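Uncharacterized protein (PDB 2NSF) catalyses the mycothiol-dependent isomerisation of maleylpyruvate, probably at the zinc ion bound in its helical N-terminal domain. Local coordinates at residues E204-L209 / V226-S231; A74-A79 / T93-S98; N82-A87 / D138-E143. All blocks are in the same frame, centred on the assembly; numbering follows the deposited sequence.

Interaction 1 of 3, residues E204-L209 / V226-S231; sequences EGLVLL and VVVSGS
Leu206 and Val228, one on each of two neighbouring parallel strands, meet through their branch ends: CD1 of Leu206 lies 3.7 Å from CG2 of Val228. With CG of the leucine anti to the backbone N (chi1 180°), the second torsion (chi2 63°) turns CD1 toward the partner strand, over the carbonyl O of Val226. Leu208, on the same face, is turned differently. Its CG lies beside the backbone N (chi1 -53°), and the side chain runs alongside Val228, pointing the same way, with CD2 4.2 Å from Val228 CB. The face formed by Val207, Leu209, Val227 and Ser229 is closer-set at one end. There CB of Leu209 sits 3.6 Å from CB of Ser229 and 3.7 Å from CG1 of Val227, so that the base of the leucine makes the nearest approach to both, with CD2 a little farther off. Between the faces runs a regular parallel ladder, in which Val207 and Leu209 each bond through N and O to the residues flanking their partners. The bond from Val228 N to Val207 O (2.9 Å) comes in nearly along the C=O axis, whereas Val226 N stands above the carbonyl plane of Gly205, where the strand is only beginning. CA-H...O contacts, such as Val227 CA to Val207 O at 3.3 Å, fill in the ladder. These are the two central strands of a mixed four-stranded sheet in the C-terminal domain: strand 215-218 pairs antiparallel with 206-210, strand 247-249 with 226-230, and Tyr238 of helix 232-239 packs on Leu206, Leu208 and Val228.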
loop_
_atom_site.group_PDB
_atom_site.type_symbol
_atom_site.label_atom_id
_atom_site.label_comp_id
_atom_site.label_asym_id
_atom_site.label_seq_id
_atom_site.Cartn_x
_atom_site.Cartn_y
_atom_site.Cartn_z
ATOM N N GLU A 204 -19.611 -10.826 3.030
ATOM C CA GLU A 204 -20.976 -10.741 3.549
ATOM C C GLU A 204 -21.018 -11.061 5.042
ATOM O O GLU A 204 -20.539 -12.112 5.477
ATOM C CB GLU A 204 -21.902 -11.704 2.793
ATOM C CG GLU A 204 -21.928 -11.505 1.283
ATOM C CD GLU A 204 -22.938 -12.413 0.590
ATOM O OE1 GLU A 204 -23.191 -13.525 1.097
ATOM O OE2 GLU A 204 -23.469 -12.019 -0.471
ATOM N N GLY A 205 -21.591 -10.148 5.819
ATOM C CA GLY A 205 -21.702 -10.340 7.253
ATOM C C GLY A 205 -20.419 -10.114 8.038
ATOM O O GLY A 205 -20.452 -10.068 9.267
ATOM N N LEU A 206 -19.296 -9.971 7.341
ATOM C CA LEU A 206 -18.008 -9.764 8.003
ATOM C C LEU A 206 -17.806 -8.307 8.403
ATOM O O LEU A 206 -17.915 -7.403 7.574
ATOM C CB LEU A 206 -16.859 -10.208 7.089
ATOM C CG LEU A 206 -15.444 -10.045 7.659
ATOM C CD1 LEU A 206 -15.279 -10.927 8.895
ATOM C CD2 LEU A 206 -14.415 -10.413 6.599
ATOM N N VAL A 207 -17.504 -8.086 9.677
ATOM C CA VAL A 207 -17.281 -6.742 10.197
ATOM C C VAL A 207 -16.001 -6.702 11.021
ATOM O O VAL A 207 -15.807 -7.534 11.905
ATOM C CB VAL A 207 -18.452 -6.289 11.108
ATOM C CG1 VAL A 207 -18.188 -4.881 11.650
ATOM C CG2 VAL A 207 -19.764 -6.320 10.325
ATOM N N LEU A 208 -15.130 -5.741 10.731
ATOM C CA LEU A 208 -13.893 -5.598 11.486
ATOM C C LEU A 208 -14.172 -4.622 12.617
ATOM O O LEU A 208 -14.854 -3.616 12.420
ATOM C CB LEU A 208 -12.780 -5.034 10.610
ATOM C CG LEU A 208 -12.478 -5.732 9.286
ATOM C CD1 LEU A 208 -11.258 -5.067 8.669
ATOM C CD2 LEU A 208 -12.244 -7.228 9.500
ATOM N N LEU A 209 -13.642 -4.910 13.799
ATOM C CA LEU A 209 -13.860 -4.028 14.932
ATOM C C LEU A 209 -12.560 -3.569 15.556
ATOM O O LEU A 209 -11.751 -4.389 15.983
ATOM C CB LEU A 209 -14.699 -4.731 16.008
ATOM C CG LEU A 209 -14.845 -3.992 17.346
ATOM C CD1 LEU A 209 -15.628 -2.700 17.145
ATOM C CD2 LEU A 209 -15.552 -4.891 18.355
ATOM N N VAL A 226 -20.255 -11.790 11.542
ATOM C CA VAL A 226 -19.045 -12.347 12.121
ATOM C C VAL A 226 -18.162 -11.135 12.386
ATOM O O VAL A 226 -17.766 -10.432 11.457
ATOM C CB VAL A 226 -18.327 -13.307 11.160
ATOM C CG1 VAL A 226 -17.023 -13.798 11.790
ATOM C CG2 VAL A 226 -19.230 -14.484 10.844
ATOM N N VAL A 227 -17.882 -10.878 13.659
ATOM C CA VAL A 227 -17.059 -9.739 14.036
ATOM C C VAL A 227 -15.635 -10.165 14.349
ATOM O O VAL A 227 -15.403 -10.980 15.246
ATOM C CB VAL A 227 -17.640 -9.022 15.274
ATOM C CG1 VAL A 227 -16.826 -7.775 15.587
ATOM C CG2 VAL A 227 -19.092 -8.656 15.025
ATOM N N VAL A 228 -14.686 -9.626 13.589
ATOM C CA VAL A 228 -13.271 -9.914 13.794
ATOM C C VAL A 228 -12.730 -8.660 14.460
ATOM O O VAL A 228 -12.712 -7.589 13.855
ATOM C CB VAL A 228 -12.548 -10.158 12.456
ATOM C CG1 VAL A 228 -11.046 -10.283 12.684
ATOM C CG2 VAL A 228 -13.090 -11.423 11.809
ATOM N N SER A 229 -12.290 -8.792 15.708
ATOM C CA SER A 229 -11.816 -7.630 16.446
ATOM C C SER A 229 -10.389 -7.699 16.977
ATOM O O SER A 229 -9.805 -8.775 17.130
ATOM C CB SER A 229 -12.766 -7.355 17.613
ATOM O OG SER A 229 -12.797 -8.471 18.485
ATOM N N GLY A 230 -9.850 -6.520 17.267
ATOM C CA GLY A 230 -8.503 -6.406 17.797
ATOM C C GLY A 230 -8.121 -4.943 17.782
ATOM O O GLY A 230 -8.991 -4.078 17.681
ATOM N N SER A 231 -6.831 -4.647 17.899
ATOM C CA SER A 231 -6.392 -3.260 17.846
ATOM C C SER A 231 -6.434 -2.893 16.366
ATOM O O SER A 231 -6.596 -3.766 15.514
ATOM C CB SER A 231 -4.959 -3.121 18.364
ATOM O OG SER A 231 -4.052 -3.821 17.525
#

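Interaction 2 of 3, residues A74-A79 / T93-S98; sequences AYNAIA and TPMYVS. With SO4 (sulfate ion), chain C.
Tyr96 and Asn76 are brought to one sulfate oxygen by their first torsions. In Tyr96, CG is anti to the carbonyl carbon (chi1 -61°), which carries the ring back to the helix and lays one face against Ala79. In Asn76, CG is anti to the backbone N (chi1 167°), and the amide reaches out from the helix with ND2 directed at the anion. The methyl CB of Ala79 is the apolar centre of the contact. It rests over the tyrosine ring, 3.9 Å from the centroid, in a CH-pi contact displaced toward the hydroxyl-bearing rim, where CZ is 3.5 Å away. Met95 closes in on the same methyl: its side chain curves so that CE comes within 3.8 Å of Ala79 CB, while its own carbonyl O also touches that CB. Beyond the ring, the hydroxyl of Tyr96 gives a hydrogen bond of 2.6 Å to sulfate O4, which lies at the ring edge and in its plane. Asn76 ND2 donates to the same O4 over 2.9 Å, nearly straight at 166°. Its OD1 accepts from Arg161, a bond that helps fix which way the amide is turned, and Arg102 of helix 99-109 supplies a further donor to the sulfate. The side chain of Asn76 also lies about 3 Å from that of the zinc ligand Glu164 and about 6 Å from the zinc ion. The anion probably came from the crystallisation liquor, yet phenol, amide and guanidinium converging on it near the zinc site would be consistent with a pocket for a negatively charged group, possibly part of the substrate or of mycothiol.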
loop_
_atom_site.group_PDB
_atom_site.type_symbol
_atom_site.label_atom_id
_atom_site.label_comp_id
_atom_site.label_asym_id
_atom_site.label_seq_id
_atom_site.Cartn_x
_atom_site.Cartn_y
_atom_site.Cartn_z
ATOM N N ALA A 74 9.969 -0.280 -6.592
ATOM C CA ALA A 74 10.597 0.690 -7.483
ATOM C C ALA A 74 9.708 0.959 -8.694
ATOM O O ALA A 74 9.518 2.108 -9.085
ATOM C CB ALA A 74 11.972 0.184 -7.939
ATOM N N TYR A 75 9.165 -0.099 -9.291
ATOM C CA TYR A 75 8.311 0.088 -10.461
ATOM C C TYR A 75 7.036 0.847 -10.098
ATOM O O TYR A 75 6.446 1.528 -10.940
ATOM C CB TYR A 75 7.999 -1.264 -11.117
ATOM C CG TYR A 75 9.235 -1.920 -11.702
ATOM C CD1 TYR A 75 10.087 -1.204 -12.543
ATOM C CD2 TYR A 75 9.569 -3.240 -11.395
ATOM C CE1 TYR A 75 11.246 -1.778 -13.067
ATOM C CE2 TYR A 75 10.734 -3.831 -11.917
ATOM C CZ TYR A 75 11.562 -3.087 -12.748
ATOM O OH TYR A 75 12.711 -3.645 -13.264
ATOM N N ASN A 76 6.611 0.736 -8.845
ATOM C CA ASN A 76 5.430 1.465 -8.406
ATOM C C ASN A 76 5.781 2.951 -8.346
ATOM O O ASN A 76 4.988 3.792 -8.753
ATOM C CB ASN A 76 4.954 0.953 -7.036
ATOM C CG ASN A 76 3.929 1.868 -6.392
ATOM O OD1 ASN A 76 4.284 2.773 -5.640
ATOM N ND2 ASN A 76 2.651 1.647 -6.697
ATOM N N ALA A 77 6.974 3.283 -7.852
ATOM C CA ALA A 77 7.385 4.683 -7.785
ATOM C C ALA A 77 7.377 5.263 -9.197
ATOM O O ALA A 77 6.913 6.377 -9.422
ATOM C CB ALA A 77 8.781 4.805 -7.173
ATOM N N ILE A 78 7.903 4.493 -10.143
ATOM C CA ILE A 78 7.949 4.920 -11.537
ATOM C C ILE A 78 6.531 5.109 -12.087
ATOM O O ILE A 78 6.256 6.076 -12.797
ATOM C CB ILE A 78 8.714 3.886 -12.391
ATOM C CG1 ILE A 78 10.202 3.928 -12.029
ATOM C CG2 ILE A 78 8.501 4.161 -13.880
ATOM C CD1 ILE A 78 11.024 2.781 -12.611
ATOM N N ALA A 79 5.631 4.191 -11.742
ATOM C CA ALA A 79 4.253 4.274 -12.210
ATOM C C ALA A 79 3.568 5.531 -11.681
ATOM O O ALA A 79 2.774 6.161 -12.386
ATOM C CB ALA A 79 3.479 3.029 -11.790
ATOM N N THR A 93 -0.828 9.720 -19.295
ATOM C CA THR A 93 0.301 8.809 -19.162
ATOM C C THR A 93 -0.090 7.835 -18.050
ATOM O O THR A 93 0.101 8.122 -16.872
ATOM C CB THR A 93 1.572 9.570 -18.748
ATOM O OG1 THR A 93 1.788 10.670 -19.644
ATOM C CG2 THR A 93 2.778 8.647 -18.784
ATOM N N PRO A 94 -0.653 6.673 -18.417
ATOM C CA PRO A 94 -1.084 5.654 -17.453
ATOM C C PRO A 94 0.024 5.122 -16.551
ATOM O O PRO A 94 1.209 5.223 -16.880
ATOM C CB PRO A 94 -1.680 4.565 -18.346
ATOM C CG PRO A 94 -0.878 4.694 -19.605
ATOM C CD PRO A 94 -0.825 6.187 -19.799
ATOM N N MET A 95 -0.368 4.562 -15.411
ATOM C CA MET A 95 0.607 4.013 -14.473
ATOM C C MET A 95 1.499 2.983 -15.150
ATOM O O MET A 95 2.724 3.049 -15.035
ATOM C CB MET A 95 -0.098 3.369 -13.277
ATOM C CG MET A 95 -0.478 4.352 -12.191
ATOM S SD MET A 95 -1.283 3.521 -10.804
ATOM C CE MET A 95 0.145 2.799 -9.950
ATOM N N TYR A 96 0.876 2.042 -15.853
ATOM C CA TYR A 96 1.589 0.980 -16.563
ATOM C C TYR A 96 1.099 0.886 -17.997
ATOM O O TYR A 96 -0.056 1.204 -18.291
ATOM C CB TYR A 96 1.360 -0.372 -15.883
ATOM C CG TYR A 96 1.844 -0.416 -14.454
ATOM C CD1 TYR A 96 3.201 -0.572 -14.164
ATOM C CD2 TYR A 96 0.954 -0.257 -13.396
ATOM C CE1 TYR A 96 3.659 -0.567 -12.848
ATOM C CE2 TYR A 96 1.403 -0.246 -12.077
ATOM C CZ TYR A 96 2.756 -0.401 -11.813
ATOM O OH TYR A 96 3.200 -0.386 -10.509
ATOM N N VAL A 97 1.975 0.436 -18.890
ATOM C CA VAL A 97 1.611 0.291 -20.293
ATOM C C VAL A 97 0.494 -0.739 -20.410
ATOM O O VAL A 97 -0.448 -0.566 -21.188
ATOM C CB VAL A 97 2.822 -0.176 -21.142
ATOM C CG1 VAL A 97 2.372 -0.503 -22.559
ATOM C CG2 VAL A 97 3.880 0.909 -21.169
ATOM N N SER A 98 0.602 -1.803 -19.620
ATOM C CA SER A 98 -0.382 -2.874 -19.614
ATOM C C SER A 98 -0.139 -3.790 -18.418
ATOM O O SER A 98 0.914 -3.721 -17.778
ATOM C CB SER A 98 -0.267 -3.699 -20.896
ATOM O OG SER A 98 0.959 -4.418 -20.916
HETATM S S SO4 C . 0.388 -1.286 -8.364
HETATM O O1 SO4 C . 0.817 -2.518 -7.680
HETATM O O2 SO4 C . -0.116 -1.641 -9.705
HETATM O O3 SO4 C . -0.697 -0.634 -7.598
HETATM O O4 SO4 C . 1.524 -0.358 -8.476
#

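Interaction 3 of 3, residues N82-A87 / D138-E143; sequences NLMHWA and DAWSHE
Ala87 and His142 pack together where helix 66-89 meets the segment 138-143. CA of Ala87 lies over one face of the imidazole, 4.2 Å from its centroid, a CH-pi contact made by a backbone carbon. The methyl groups interlock with main chain in the same place: CB of Ala87 is 3.6 Å from the carbonyl O of Ala139, and CB of Ala139 is equally near the carbonyl O of Ala87. Aromatic contacts lie to two sides of this alanine pair. The rings of Trp86 and His142 meet obliquely, planes at 64°, with NE1 of the indole 3.7 Å from CE1 of the imidazole. Met84 and Trp140 form a Met-aromatic contact, the sulfur standing oblique to the indole while CE sits over one face, 3.9 Å from CZ3; two bends in the methionine chain curl the methyl toward the ring. The loop joined here to the helix follows helix 114-133 and leads into strand 143-145, which pairs with 151-153 in a two-stranded antiparallel hairpin within the helical N-terminal domain. Hydrogen bonds within the segment 138-143 shape it. Ser141 N and OG both reach Asp138 O from the same face of its carbonyl plane, tightening the turn, and ND1 of His142 donates to Glu143 O over 3.0 Å with a bent angle of 133°, helping to hold the imidazole against the helix.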
loop_
_atom_site.group_PDB
_atom_site.type_symbol
_atom_site.label_atom_id
_atom_site.label_comp_id
_atom_site.label_asym_id
_atom_site.label_seq_id
_atom_site.Cartn_x
_atom_site.Cartn_y
_atom_site.Cartn_z
ATOM N N ASN A 82 4.498 8.612 -13.572
ATOM C CA ASN A 82 3.722 8.774 -14.797
ATOM C C ASN A 82 2.462 9.583 -14.531
ATOM O O ASN A 82 2.128 10.494 -15.294
ATOM C CB ASN A 82 3.347 7.415 -15.395
ATOM C CG ASN A 82 4.535 6.703 -16.008
ATOM O OD1 ASN A 82 5.520 7.339 -16.398
ATOM N ND2 ASN A 82 4.447 5.383 -16.113
ATOM N N LEU A 83 1.765 9.260 -13.445
ATOM C CA LEU A 83 0.545 9.981 -13.105
ATOM C C LEU A 83 0.842 11.444 -12.804
ATOM O O LEU A 83 0.054 12.325 -13.148
ATOM C CB LEU A 83 -0.155 9.332 -11.905
ATOM C CG LEU A 83 -0.656 7.896 -12.100
ATOM C CD1 LEU A 83 -1.437 7.461 -10.861
ATOM C CD2 LEU A 83 -1.546 7.811 -13.336
ATOM N N MET A 84 1.977 11.716 -12.165
ATOM C CA MET A 84 2.326 13.095 -11.860
ATOM C C MET A 84 2.681 13.855 -13.137
ATOM O O MET A 84 2.427 15.055 -13.237
ATOM C CB MET A 84 3.484 13.164 -10.859
ATOM C CG MET A 84 3.144 12.623 -9.470
ATOM S SD MET A 84 1.511 13.141 -8.866
ATOM C CE MET A 84 1.645 14.915 -8.920
ATOM N N HIS A 85 3.265 13.160 -14.112
ATOM C CA HIS A 85 3.613 13.802 -15.381
ATOM C C HIS A 85 2.317 14.127 -16.116
ATOM O O HIS A 85 2.164 15.199 -16.696
ATOM C CB HIS A 85 4.486 12.878 -16.235
ATOM C CG HIS A 85 4.804 13.436 -17.589
ATOM N ND1 HIS A 85 4.031 13.182 -18.702
ATOM C CD2 HIS A 85 5.790 14.267 -18.002
ATOM C CE1 HIS A 85 4.528 13.830 -19.740
ATOM N NE2 HIS A 85 5.595 14.499 -19.342
ATOM N N TRP A 86 1.387 13.181 -16.078
ATOM C CA TRP A 86 0.076 13.338 -16.698
ATOM C C TRP A 86 -0.582 14.567 -16.070
ATOM O O TRP A 86 -1.132 15.426 -16.764
ATOM C CB TRP A 86 -0.746 12.074 -16.412
ATOM C CG TRP A 86 -2.182 12.058 -16.883
ATOM C CD1 TRP A 86 -2.909 13.101 -17.397
ATOM C CD2 TRP A 86 -3.072 10.938 -16.834
ATOM N NE1 TRP A 86 -4.195 12.692 -17.669
ATOM C CE2 TRP A 86 -4.321 11.370 -17.331
ATOM C CE3 TRP A 86 -2.935 9.606 -16.416
ATOM C CZ2 TRP A 86 -5.427 10.517 -17.423
ATOM C CZ3 TRP A 86 -4.030 8.759 -16.507
ATOM C CH2 TRP A 86 -5.261 9.220 -17.007
ATOM N N ALA A 87 -0.499 14.654 -14.747
ATOM C CA ALA A 87 -1.091 15.760 -14.008
ATOM C C ALA A 87 -0.486 17.119 -14.350
ATOM O O ALA A 87 -1.213 18.094 -14.546
ATOM C CB ALA A 87 -0.967 15.505 -12.512
ATOM N N ASP A 138 -2.356 23.658 -9.205
ATOM C CA ASP A 138 -3.479 23.147 -9.987
ATOM C C ASP A 138 -3.322 21.673 -10.344
ATOM O O ASP A 138 -4.293 20.919 -10.331
ATOM C CB ASP A 138 -3.659 23.952 -11.279
ATOM C CG ASP A 138 -3.926 25.425 -11.023
ATOM O OD1 ASP A 138 -4.381 25.770 -9.910
ATOM O OD2 ASP A 138 -3.695 26.236 -11.947
ATOM N N ALA A 139 -2.098 21.264 -10.663
ATOM C CA ALA A 139 -1.830 19.881 -11.044
ATOM C C ALA A 139 -2.201 18.873 -9.961
ATOM O O ALA A 139 -2.591 17.742 -10.267
ATOM C CB ALA A 139 -0.358 19.721 -11.425
ATOM N N TRP A 140 -2.090 19.275 -8.699
ATOM C CA TRP A 140 -2.421 18.370 -7.603
ATOM C C TRP A 140 -3.864 17.869 -7.662
ATOM O O TRP A 140 -4.164 16.785 -7.168
ATOM C CB TRP A 140 -2.152 19.038 -6.249
ATOM C CG TRP A 140 -0.705 19.023 -5.834
ATOM C CD1 TRP A 140 0.112 20.106 -5.657
ATOM C CD2 TRP A 140 0.089 17.868 -5.533
ATOM N NE1 TRP A 140 1.364 19.695 -5.260
ATOM C CE2 TRP A 140 1.378 18.325 -5.175
ATOM C CE3 TRP A 140 -0.164 16.489 -5.530
ATOM C CZ2 TRP A 140 2.415 17.452 -4.818
ATOM C CZ3 TRP A 140 0.869 15.616 -5.173
ATOM C CH2 TRP A 140 2.140 16.106 -4.822
ATOM N N SER A 141 -4.757 18.643 -8.275
ATOM C CA SER A 141 -6.156 18.237 -8.370
ATOM C C SER A 141 -6.550 17.699 -9.747
ATOM O O SER A 141 -7.715 17.379 -9.990
ATOM C CB SER A 141 -7.073 19.404 -7.993
ATOM O OG SER A 141 -6.887 20.497 -8.871
ATOM N N HIS A 142 -5.577 17.592 -10.646
ATOM C CA HIS A 142 -5.833 17.082 -11.988
ATOM C C HIS A 142 -6.273 15.621 -11.893
ATOM O O HIS A 142 -5.672 14.835 -11.162
ATOM C CB HIS A 142 -4.563 17.204 -12.835
ATOM C CG HIS A 142 -4.782 16.970 -14.297
ATOM N ND1 HIS A 142 -5.131 15.742 -14.813
ATOM C CD2 HIS A 142 -4.709 17.816 -15.352
ATOM C CE1 HIS A 142 -5.264 15.838 -16.124
ATOM N NE2 HIS A 142 -5.014 17.086 -16.476
ATOM N N GLU A 143 -7.321 15.256 -12.623
ATOM C CA GLU A 143 -7.820 13.888 -12.584
ATOM C C GLU A 143 -6.958 12.914 -13.367
ATOM O O GLU A 143 -6.583 13.174 -14.510
ATOM C CB GLU A 143 -9.252 13.806 -13.120
ATOM C CG GLU A 143 -10.269 14.616 -12.344
ATOM C CD GLU A 143 -11.683 14.122 -12.575
ATOM O OE1 GLU A 143 -11.992 13.721 -13.719
ATOM O OE2 GLU A 143 -12.486 14.140 -11.619
#

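Interactions 2 and 3 share helix 66-89 and stand with centres about 14 Å apart; they touch where Asn82 ND2 probably donates to the carbonyl O of Met95, and Trp86 packs on Thr93. Interaction 1 belongs to the C-terminal domain, on the opposite side of the chain's centre, its nearest atoms about 22 Å from interaction 2. Place and chemistry change together. The buried contact 74-79/93-98, near the zinc, combines a small apolar centre with polar groups directed at an anion. Interaction 3, partly buried and away from the metal, relies on aromatic and methyl packing, while interaction 1, also partly buried, is a backbone ladder with aliphatic faces.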